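Long-range contact in predicted protein (Phaeodactylum tricornutum CCAP 1055/1, PDB 5Z5M), which probably makes (S)-allantoin from 5-hydroxyisourate in two steps, hydrolysis and stereoselective decarboxylation, within urate degradation: residues G24-S29 and K164-R169. Residues are numbered along the deposited sequence; the frame is centred on the assembly and turned at random.
Sequences GIYEHS and KIAWMR
Arg169 reaches from helix 151-173 into the loop that links helices 15-22 and 30-38. Its NH1 donates to the backbone O of Ile25 at 3.0 Å, with an N-H...O angle of 155°; the oxygen lies near the guanidinium plane, but the donor stands above the carbonyl plane, away from the lone pairs. NH2 forms a salt bridge with Glu27 OE1 at 2.7 Å. Its hydrogen bond is weak, the N-H...O angle being only 122°, and the carboxylate and guanidinium planes are 40° apart, so charge attraction probably counts for more than hydrogen-bond geometry.

The apolar half of the contact centres on Ala166. Its CB sits over one face of the Tyr26 ring, 3.8 Å from the ring centroid and displaced toward the rim at CZ (3.5 Å), a CH-pi contact. The same methyl meets Ile25 CG2 at 3.6 Å.

Several features position these groups. Extended from CG to NE, the Arg169 chain spans the distance to the loop, while Ile165 CG2 packs over the centre of one guanidinium face. A water accepts from Glu27 N and, weakly, from Arg169 NH1. Tyr26 OH is hydrogen-bonded to His163 of helix 151-173, and Ile25 also packs on Met56 of helix 49-61.

A leucine in place of Arg169 would probably leave the Glu27 carboxylate without its cationic mate and the Ile25 carbonyl without this donor. The chemistry thus implies a two-part join within the all-helical OHCU decarboxylase region: one guanidinium grips backbone and carboxylate, beside a compact apolar seam.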
# COMPACT_ATOMS: atom_id res chain seq x y z
N GLY A 24 -7.41 26.72 33.08
CA GLY A 24 -6.91 27.43 31.91
C GLY A 24 -6.60 26.54 30.72
O GLY A 24 -6.12 27.01 29.69
N ILE A 25 -6.89 25.25 30.87
CA ILE A 25 -6.71 24.28 29.78
C ILE A 25 -7.43 24.75 28.52
O ILE A 25 -6.86 24.76 27.43
CB ILE A 25 -7.22 22.89 30.19
CG1 ILE A 25 -6.36 22.29 31.31
CG2 ILE A 25 -7.24 21.96 28.98
CD1 ILE A 25 -4.86 22.46 31.12
N TYR A 26 -8.69 25.14 28.68
CA TYR A 26 -9.42 25.84 27.64
C TYR A 26 -9.47 27.32 28.01
O TYR A 26 -9.78 27.68 29.15
CB TYR A 26 -10.83 25.26 27.45
CG TYR A 26 -10.84 23.86 26.86
CD1 TYR A 26 -10.79 22.74 27.68
CD2 TYR A 26 -10.92 23.67 25.49
CE1 TYR A 26 -10.81 21.46 27.14
CE2 TYR A 26 -10.94 22.40 24.94
CZ TYR A 26 -10.87 21.30 25.77
OH TYR A 26 -10.89 20.03 25.23
N GLU A 27 -9.13 28.16 27.04
CA GLU A 27 -8.92 29.59 27.26
C GLU A 27 -10.16 30.30 27.81
O GLU A 27 -11.23 30.25 27.20
CB GLU A 27 -8.49 30.26 25.95
CG GLU A 27 -7.80 31.60 26.13
CD GLU A 27 -6.33 31.44 26.51
OE1 GLU A 27 -5.85 30.29 26.57
OE2 GLU A 27 -5.67 32.47 26.74
N HIS A 28 -9.99 30.95 28.95
CA HIS A 28 -11.05 31.72 29.60
C HIS A 28 -12.31 30.88 29.75
O HIS A 28 -13.42 31.39 29.59
CB HIS A 28 -11.36 32.99 28.81
CG HIS A 28 -10.18 33.88 28.62
ND1 HIS A 28 -8.95 33.63 29.18
CD2 HIS A 28 -10.03 35.03 27.90
CE1 HIS A 28 -8.10 34.58 28.84
NE2 HIS A 28 -8.73 35.44 28.06
N SER A 29 -12.13 29.60 30.05
CA SER A 29 -13.24 28.67 30.13
C SER A 29 -13.14 27.80 31.37
O SER A 29 -13.06 26.58 31.28
CB SER A 29 -13.30 27.80 28.88
OG SER A 29 -13.43 28.59 27.71
N LYS A 164 -6.81 20.26 20.42
CA LYS A 164 -5.41 19.89 20.26
C LYS A 164 -4.54 20.77 21.15
O LYS A 164 -3.55 20.31 21.70
CB LYS A 164 -4.98 20.03 18.80
CG LYS A 164 -5.51 18.94 17.89
CD LYS A 164 -5.48 19.37 16.43
CE LYS A 164 -4.05 19.52 15.92
NZ LYS A 164 -4.01 19.78 14.45
N ILE A 165 -4.92 22.03 21.29
CA ILE A 165 -4.20 22.96 22.16
C ILE A 165 -4.40 22.59 23.63
O ILE A 165 -3.47 22.66 24.43
CB ILE A 165 -4.65 24.41 21.89
CG1 ILE A 165 -4.14 24.86 20.53
CG2 ILE A 165 -4.15 25.34 22.98
CD1 ILE A 165 -4.79 26.10 20.00
N ALA A 166 -5.61 22.15 23.96
CA ALA A 166 -5.91 21.70 25.32
C ALA A 166 -5.02 20.52 25.69
O ALA A 166 -4.49 20.45 26.79
CB ALA A 166 -7.38 21.34 25.44
N TRP A 167 -4.87 19.59 24.75
CA TRP A 167 -4.03 18.41 24.93
C TRP A 167 -2.58 18.82 25.16
O TRP A 167 -1.91 18.27 26.04
CB TRP A 167 -4.16 17.50 23.71
CG TRP A 167 -3.30 16.27 23.73
CD1 TRP A 167 -2.33 15.94 22.83
CD2 TRP A 167 -3.34 15.20 24.69
NE1 TRP A 167 -1.76 14.73 23.17
CE2 TRP A 167 -2.37 14.25 24.30
CE3 TRP A 167 -4.11 14.95 25.83
CZ2 TRP A 167 -2.14 13.08 25.01
CZ3 TRP A 167 -3.89 13.77 26.53
CH2 TRP A 167 -2.91 12.86 26.12
N MET A 168 -2.10 19.80 24.39
CA MET A 168 -0.73 20.29 24.55
C MET A 168 -0.51 20.91 25.92
O MET A 168 0.55 20.75 26.52
CB MET A 168 -0.38 21.30 23.45
CG MET A 168 -0.30 20.70 22.07
SD MET A 168 0.04 21.95 20.81
CE MET A 168 -0.09 20.96 19.32
N ARG A 169 -1.51 21.63 26.42
CA ARG A 169 -1.38 22.27 27.72
C ARG A 169 -1.41 21.26 28.86
O ARG A 169 -0.67 21.40 29.84
CB ARG A 169 -2.48 23.31 27.91
CG ARG A 169 -2.29 24.55 27.05
CD ARG A 169 -3.52 25.44 27.11
NE ARG A 169 -3.33 26.68 26.37
CZ ARG A 169 -4.31 27.52 26.06
NH1 ARG A 169 -5.56 27.24 26.41
NH2 ARG A 169 -4.04 28.62 25.38
O HOH W 1 -8.16 27.41 24.64